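Side-chain contacts in aminotransferase (Paracoccus denitrificans, PDB 4GRX), which probably transfers amino groups between amines or amino acids and carbonyl acceptors, as a class III omega-aminotransferase dependent on pyridoxal phosphate: residues Y199-E202 with G203-E206; L357-N360 with V361-L364; A214-L217 with E218-T222; A348-V351 with V352-G356. One frame throughout, in Å; residues are numbered along the deposited sequence.

Interaction 1. Residues Y199-E202 with G203-E206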
# COMPACT_ATOMS: atom_id res chain seq x y z
N TYR A 199 -11.33 30.89 -6.33
CA TYR A 199 -12.17 30.60 -7.50
C TYR A 199 -13.48 31.39 -7.56
O TYR A 199 -14.22 31.29 -8.55
CB TYR A 199 -12.38 29.08 -7.65
CG TYR A 199 -11.08 28.28 -7.85
CD1 TYR A 199 -10.53 27.51 -6.80
CD2 TYR A 199 -10.39 28.30 -9.07
CE1 TYR A 199 -9.35 26.79 -6.97
CE2 TYR A 199 -9.21 27.58 -9.25
CZ TYR A 199 -8.69 26.83 -8.20
OH TYR A 199 -7.52 26.11 -8.38
N GLY A 200 -13.76 32.18 -6.53
CA GLY A 200 -14.95 33.04 -6.50
C GLY A 200 -14.84 34.13 -7.55
O GLY A 200 -13.75 34.63 -7.79
N GLU A 201 -15.95 34.48 -8.18
CA GLU A 201 -15.94 35.47 -9.27
C GLU A 201 -16.13 36.94 -8.84
O GLU A 201 -16.56 37.23 -7.72
CB GLU A 201 -16.94 35.10 -10.35
CG GLU A 201 -16.36 34.14 -11.37
CD GLU A 201 -17.42 33.40 -12.15
OE1 GLU A 201 -18.56 33.92 -12.28
OE2 GLU A 201 -17.12 32.28 -12.64
N GLU A 202 -15.79 37.85 -9.75
CA GLU A 202 -15.95 39.28 -9.54
C GLU A 202 -17.34 39.54 -8.98
O GLU A 202 -18.35 39.18 -9.60
CB GLU A 202 -15.75 40.05 -10.86
CG GLU A 202 -15.27 41.49 -10.69
CD GLU A 202 -15.58 42.39 -11.90
OE1 GLU A 202 -15.86 41.88 -13.01
OE2 GLU A 202 -15.55 43.64 -11.74
N GLY A 203 -17.39 40.11 -7.78
CA GLY A 203 -18.64 40.42 -7.10
C GLY A 203 -19.56 39.24 -6.83
O GLY A 203 -20.77 39.42 -6.73
N GLU A 204 -19.00 38.04 -6.70
CA GLU A 204 -19.78 36.84 -6.36
C GLU A 204 -19.62 36.56 -4.87
O GLU A 204 -18.49 36.44 -4.38
CB GLU A 204 -19.30 35.64 -7.21
CG GLU A 204 -19.98 34.31 -6.91
CD GLU A 204 -19.37 33.14 -7.69
OE1 GLU A 204 -18.13 33.05 -7.79
OE2 GLU A 204 -20.14 32.29 -8.19
N THR A 205 -20.74 36.48 -4.14
CA THR A 205 -20.71 36.15 -2.71
C THR A 205 -20.40 34.68 -2.48
O THR A 205 -20.46 33.86 -3.39
CB THR A 205 -22.05 36.42 -2.00
OG1 THR A 205 -22.98 35.39 -2.35
CG2 THR A 205 -22.59 37.79 -2.37
N GLU A 206 -20.10 34.35 -1.23
CA GLU A 206 -19.77 32.98 -0.86
C GLU A 206 -20.94 32.04 -1.11
O GLU A 206 -20.75 30.92 -1.61
CB GLU A 206 -19.29 32.92 0.59
CG GLU A 206 -18.70 31.58 0.99
CD GLU A 206 -17.74 31.67 2.16
OE1 GLU A 206 -17.42 32.80 2.61
OE2 GLU A 206 -17.29 30.60 2.63
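Trans placement of CG (chi1 177°) and an extended chain beyond it carry the carboxylate of Glu204 back to the backbone of Glu201. There Glu201 N donates to Glu204 OE1 over 2.6 Å, a fairly straight bond (163°) that meets the oxygen on its anti side, 23° out of the carboxylate plane. The same oxygen lies 3.4 Å from Gly200 CA, while the CB of Glu201 packs against it from 3.5 Å. A backbone bond runs the other way, from Glu204 N to Glu201 O at 2.8 Å. Glu201 and Glu204 are thus tied by two bonds of opposite direction. Their carboxylates come within 4.6 Å, Glu201 OE1 to Glu204 OE1, a like-charge approach probably eased by Arg212 of helix 206-224, which forms a salt bridge with Glu204 OE1 and also bonds Tyr199 O. With an alanine in place of Glu204, the amide of Glu201 would probably lose its acceptor, and Arg212 its salt bridge, leaving it a long, weak ion pair with Glu201. Thr205 N-caps the next helix. The whole is a type II beta turn, Glu201 to Glu204, with Gly203 at positive phi in its third position, joining helix 196-199 to helix 206-224.

Interaction 2. Residues L357-N360 with V361-L364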
# COMPACT_ATOMS: atom_id res chain seq x y z
N LEU A 357 -5.02 14.88 23.76
CA LEU A 357 -4.38 15.44 22.56
C LEU A 357 -5.33 16.25 21.69
O LEU A 357 -5.05 17.40 21.38
CB LEU A 357 -3.69 14.35 21.74
CG LEU A 357 -2.20 14.20 22.06
CD1 LEU A 357 -1.97 13.66 23.47
CD2 LEU A 357 -1.54 13.30 21.03
N ALA A 358 -6.46 15.63 21.32
CA ALA A 358 -7.56 16.30 20.60
C ALA A 358 -8.09 17.54 21.30
O ALA A 358 -8.32 18.56 20.65
CB ALA A 358 -8.69 15.32 20.34
N GLU A 359 -8.26 17.47 22.63
CA GLU A 359 -8.72 18.64 23.39
C GLU A 359 -7.68 19.75 23.32
O GLU A 359 -8.03 20.93 23.19
CB GLU A 359 -9.09 18.31 24.84
CG GLU A 359 -9.65 19.50 25.64
CD GLU A 359 -11.02 19.98 25.17
OE1 GLU A 359 -11.34 19.90 23.96
OE2 GLU A 359 -11.80 20.47 26.01
N ASN A 360 -6.41 19.38 23.36
CA ASN A 360 -5.32 20.35 23.18
C ASN A 360 -5.44 21.16 21.88
O ASN A 360 -5.11 22.35 21.85
CB ASN A 360 -3.96 19.66 23.28
CG ASN A 360 -2.84 20.62 23.59
OD1 ASN A 360 -2.82 21.26 24.65
ND2 ASN A 360 -1.87 20.72 22.68
N VAL A 361 -5.94 20.52 20.82
CA VAL A 361 -6.16 21.19 19.54
C VAL A 361 -7.28 22.22 19.65
O VAL A 361 -7.12 23.36 19.21
CB VAL A 361 -6.50 20.18 18.41
CG1 VAL A 361 -6.91 20.89 17.13
CG2 VAL A 361 -5.33 19.24 18.16
N ARG A 362 -8.41 21.80 20.22
CA ARG A 362 -9.55 22.69 20.37
C ARG A 362 -9.14 23.91 21.19
O ARG A 362 -9.49 25.02 20.84
CB ARG A 362 -10.72 21.98 21.03
CG ARG A 362 -11.61 21.22 20.07
CD ARG A 362 -12.81 20.59 20.78
NE ARG A 362 -12.47 19.34 21.47
CZ ARG A 362 -12.32 18.15 20.88
NH1 ARG A 362 -12.47 18.01 19.56
NH2 ARG A 362 -12.02 17.08 21.61
N ARG A 363 -8.37 23.67 22.25
CA ARG A 363 -7.92 24.71 23.19
C ARG A 363 -6.96 25.76 22.59
O ARG A 363 -7.01 26.94 22.95
CB ARG A 363 -7.24 24.06 24.40
CG ARG A 363 -7.18 24.91 25.66
CD ARG A 363 -6.00 24.54 26.56
NE ARG A 363 -5.57 23.16 26.33
CZ ARG A 363 -4.88 22.41 27.18
NH1 ARG A 363 -4.51 22.88 28.38
NH2 ARG A 363 -4.56 21.16 26.83
N LEU A 364 -6.09 25.33 21.67
CA LEU A 364 -5.02 26.19 21.18
C LEU A 364 -5.29 26.76 19.80
O LEU A 364 -4.53 27.60 19.32
CB LEU A 364 -3.66 25.48 21.24
CG LEU A 364 -3.19 25.16 22.67
CD1 LEU A 364 -2.00 24.21 22.67
CD2 LEU A 364 -2.87 26.42 23.47
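The opening turns of helix 357-375 carry an i to i+3 salt bridge, Glu359 with Arg362, on their exposed side. Glu359 bends at chi2 (68°), which turns its carboxylate along the helix to Arg362, and OE1 accepts from Arg362 NE at 2.8 Å. The oxygen is met nearly along its C-O axis, whereas the carboxylate and guanidinium planes stand 56° apart. Arg362 is itself folded at chi3 (-80°), bringing its guanidinium back over the helix so that Ala358 O lies above the centre of one face, 4.0 Å from Arg362 CZ. Arg362 N also bonds Ala358 O, over 3.3 Å, and NH1 reaches onward to Gly278 O. One residue along, Asn360 OD1 approaches Arg363 NH2 to 2.8 Å, but at an angle too poor for a hydrogen bond, the amide standing perpendicular to the guanidinium. The amide's ND2 is spoken for elsewhere, donating to Phe439 O and Leu441 O, while Leu364 CD1 packs against it at 3.5 Å. The buried side faces the rest of the fold: Leu357 and Ala358 press on Val351 and Val352 of helix 339-354, Val361 meets Phe389 and Phe439, and Leu364 reaches Glu443 and Met446 of helix 443-463.

Interaction 3. Residues A214-L217 with E218-T222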
# COMPACT_ATOMS: atom_id res chain seq x y z
N ALA A 214 -22.92 23.71 -6.63
CA ALA A 214 -24.02 22.76 -6.53
C ALA A 214 -24.56 22.55 -7.95
O ALA A 214 -24.81 21.42 -8.39
CB ALA A 214 -25.11 23.29 -5.59
N ARG A 215 -24.69 23.66 -8.65
CA ARG A 215 -25.15 23.71 -10.02
C ARG A 215 -24.17 22.99 -10.94
O ARG A 215 -24.59 22.21 -11.80
CB ARG A 215 -25.31 25.18 -10.42
CG ARG A 215 -26.07 25.44 -11.70
CD ARG A 215 -26.59 26.88 -11.73
NE ARG A 215 -25.53 27.88 -11.58
CZ ARG A 215 -25.51 28.82 -10.62
NH1 ARG A 215 -26.50 28.91 -9.73
NH2 ARG A 215 -24.50 29.69 -10.57
N GLU A 216 -22.88 23.23 -10.75
CA GLU A 216 -21.84 22.60 -11.58
C GLU A 216 -21.89 21.07 -11.44
O GLU A 216 -21.68 20.35 -12.43
CB GLU A 216 -20.44 23.13 -11.23
CG GLU A 216 -19.29 22.34 -11.88
CD GLU A 216 -17.98 22.34 -11.08
OE1 GLU A 216 -17.90 21.76 -9.97
OE2 GLU A 216 -16.99 22.91 -11.58
N LEU A 217 -22.16 20.58 -10.24
CA LEU A 217 -22.24 19.14 -10.04
C LEU A 217 -23.41 18.57 -10.82
O LEU A 217 -23.26 17.59 -11.55
CB LEU A 217 -22.36 18.77 -8.55
CG LEU A 217 -22.81 17.35 -8.16
CD1 LEU A 217 -21.94 16.27 -8.79
CD2 LEU A 217 -22.84 17.19 -6.65
N GLU A 218 -24.58 19.21 -10.68
CA GLU A 218 -25.76 18.73 -11.36
C GLU A 218 -25.58 18.69 -12.87
O GLU A 218 -26.04 17.75 -13.53
CB GLU A 218 -26.97 19.58 -10.99
CG GLU A 218 -28.28 18.91 -11.36
CD GLU A 218 -29.29 19.06 -10.25
OE1 GLU A 218 -28.93 19.64 -9.20
OE2 GLU A 218 -30.43 18.60 -10.42
N ASP A 219 -24.92 19.71 -13.41
CA ASP A 219 -24.59 19.76 -14.83
C ASP A 219 -23.70 18.58 -15.22
O ASP A 219 -23.92 17.94 -16.25
CB ASP A 219 -23.89 21.08 -15.16
CG ASP A 219 -24.84 22.28 -15.18
OD1 ASP A 219 -26.09 22.15 -15.07
OD2 ASP A 219 -24.33 23.40 -15.32
N THR A 220 -22.71 18.27 -14.38
CA THR A 220 -21.85 17.14 -14.64
C THR A 220 -22.67 15.84 -14.65
O THR A 220 -22.50 15.00 -15.54
CB THR A 220 -20.74 17.05 -13.58
OG1 THR A 220 -20.02 18.28 -13.60
CG2 THR A 220 -19.78 15.90 -13.88
N ILE A 221 -23.56 15.70 -13.68
CA ILE A 221 -24.41 14.53 -13.59
C ILE A 221 -25.31 14.40 -14.82
O ILE A 221 -25.50 13.29 -15.32
CB ILE A 221 -25.22 14.47 -12.27
CG1 ILE A 221 -24.28 14.22 -11.09
CG2 ILE A 221 -26.24 13.35 -12.32
CD1 ILE A 221 -24.91 14.47 -9.75
N THR A 222 -25.86 15.53 -15.30
CA THR A 222 -26.65 15.58 -16.54
C THR A 222 -25.81 15.22 -17.77
O THR A 222 -26.28 14.53 -18.66
CB THR A 222 -27.29 16.98 -16.72
OG1 THR A 222 -28.15 17.26 -15.62
CG2 THR A 222 -28.10 17.08 -18.00
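Ala214 O receives Glu218 N at 3.2 Å, the first of the i to i+4 backbone bonds here, and its methyl group rests on Ile257 of helix 250-260. Arg215 O takes Asp219 N at 3.0 Å; the side chain of Asp219 comes back near this carbonyl, its CG 3.4 Å from Arg215 O. Glu216 O is gripped twice by one residue, by Thr220 N at 3.0 Å and by Thr220 OG1 at 2.9 Å, from opposite faces of the carbonyl plane. Chi1 of Thr220 (-57°) sets the hydroxyl trans to its own carbonyl carbon, which points it back up the helix at Glu216 O. Such a threonine hydroxyl bonded to the carbonyl four residues earlier is a familiar way of satisfying the hydroxyl within a helix, and Thr222 OG1 does the same to Glu218 O at 3.0 Å. A valine in place of Thr220 is likely to leave Glu216 O with the backbone amide but without its second donor. The carboxylate of Glu216 turns to Thr192 N, just beyond strand 188-191, an outermost strand of the large mixed sheet within this chain; Thr220 packs on Leu191 of that strand, which places this side of helix 206-224 against strand 188-191. Leu217 is buried: its CD1 touches Ile221 CD1 at 3.6 Å, the two side chains crossing at a slant, while Leu217 O accepts Ile221 N at 2.9 Å. Leu217 packs on Ile254 and Leu258 of helix 250-260, and Ile221 meets Ile257 of the same helix.

Interaction 4. Residues A348-V351 with V352-G356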
# COMPACT_ATOMS: atom_id res chain seq x y z
N ALA A 348 -3.40 4.51 19.78
CA ALA A 348 -3.41 5.86 19.21
C ALA A 348 -4.78 6.53 19.35
O ALA A 348 -4.87 7.70 19.75
CB ALA A 348 -2.96 5.84 17.75
N ILE A 349 -5.84 5.80 19.01
CA ILE A 349 -7.22 6.27 19.20
C ILE A 349 -7.46 6.66 20.68
O ILE A 349 -7.98 7.74 20.97
CB ILE A 349 -8.25 5.24 18.67
CG1 ILE A 349 -8.14 5.18 17.13
CG2 ILE A 349 -9.67 5.59 19.11
CD1 ILE A 349 -8.56 3.87 16.51
N ASP A 350 -7.04 5.80 21.59
CA ASP A 350 -7.18 6.07 23.02
C ASP A 350 -6.39 7.32 23.43
O ASP A 350 -6.93 8.20 24.10
CB ASP A 350 -6.77 4.86 23.87
CG ASP A 350 -7.20 4.98 25.33
OD1 ASP A 350 -8.00 5.90 25.65
OD2 ASP A 350 -6.76 4.16 26.16
N VAL A 351 -5.13 7.41 23.01
CA VAL A 351 -4.27 8.56 23.35
C VAL A 351 -4.88 9.89 22.89
O VAL A 351 -4.96 10.84 23.67
CB VAL A 351 -2.83 8.39 22.80
CG1 VAL A 351 -2.09 9.73 22.76
CG2 VAL A 351 -2.05 7.38 23.63
N VAL A 352 -5.31 9.94 21.64
CA VAL A 352 -5.86 11.16 21.04
C VAL A 352 -7.13 11.62 21.78
O VAL A 352 -7.21 12.75 22.28
CB VAL A 352 -6.09 10.99 19.51
CG1 VAL A 352 -6.81 12.19 18.92
CG2 VAL A 352 -4.78 10.77 18.78
N MET A 353 -8.12 10.73 21.89
CA MET A 353 -9.43 11.11 22.40
C MET A 353 -9.56 11.15 23.92
O MET A 353 -10.46 11.82 24.45
CB MET A 353 -10.49 10.17 21.82
CG MET A 353 -10.60 10.18 20.30
SD MET A 353 -11.77 8.94 19.73
CE MET A 353 -13.30 9.54 20.43
N ASN A 354 -8.69 10.44 24.64
CA ASN A 354 -8.86 10.29 26.10
C ASN A 354 -7.69 10.74 26.97
O ASN A 354 -7.82 10.81 28.20
CB ASN A 354 -9.26 8.85 26.45
CG ASN A 354 -10.51 8.38 25.73
OD1 ASN A 354 -11.54 9.06 25.74
ND2 ASN A 354 -10.42 7.22 25.09
N GLU A 355 -6.55 11.01 26.34
CA GLU A 355 -5.39 11.50 27.06
C GLU A 355 -5.05 12.91 26.61
O GLU A 355 -3.89 13.32 26.68
CB GLU A 355 -4.17 10.58 26.91
CG GLU A 355 -4.33 9.21 27.55
CD GLU A 355 -3.14 8.29 27.32
OE1 GLU A 355 -1.99 8.79 27.17
OE2 GLU A 355 -3.34 7.04 27.28
N GLY A 356 -6.06 13.63 26.13
CA GLY A 356 -6.00 15.09 25.99
C GLY A 356 -5.44 15.70 24.72
O GLY A 356 -5.41 16.92 24.59
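Asp350 OD1 accepts from Asn354 ND2 at 2.8 Å in a nearly straight bond. Asp350 holds CG trans to its backbone N (chi1 -166°), which swings the carboxylate toward Asn354. The oxygen lies in the plane of the Asn354 amide, but the donor meets it on the anti side and 25° out of the carboxylate plane, and the two flat groups are turned 68° against each other while the side chains cross almost at right angles. Asp350 holds the asparagine a second time through the backbone, Asn354 N to Asp350 O at 2.9 Å, so that side chain and main chain close the same helical turn. One residue on, Glu355 N still reaches Val351 O over 3.1 Å as the chain leaves helical geometry. The extended side chain of Glu355 runs back alongside Val351 and sets OE1 3.8 Å from Val351 CG2. Its OE2 stands 4.6 Å from Asp350 OD2, a like-charge neighbour; Glu355 OE2 also has a long, weak ion pair with Lys347 NZ. On another side Ile349 and Met353 run side by side, CG2 to SD 4.0 Å, and both press on helix 103-115, where they meet Val115. This is the C-terminal end of helix 339-354: Glu355 leaves the helix, and Gly356, at positive phi, is the N-cap of helix 357-375, making a tight helix-to-helix connection.

How the interactions relate
Interactions 4 and 2 belong to consecutive helices and touch directly: Ala358 N lies 3.1 Å from Val352 O, a probable hydrogen bond across the junction, and Leu357 CD1 packs on Val351 CG1 at 4.0 Å. Their centres are about 11 Å apart. Interactions 1 and 3 form a second pair, the turn leading into helix 206-224 and the second half of that helix, with nearest atoms about 6 Å apart. The pairs are remote from each other, interactions 3 and 4 lying about 41 Å apart between centres, on opposite sides of the chain's centre. None includes a residue of the delta-amino valeric acid pocket, which includes the cofactor-bearing Lys297; the side chain of Met353 in interaction 4 is about 10 Å from the bound sodium ion.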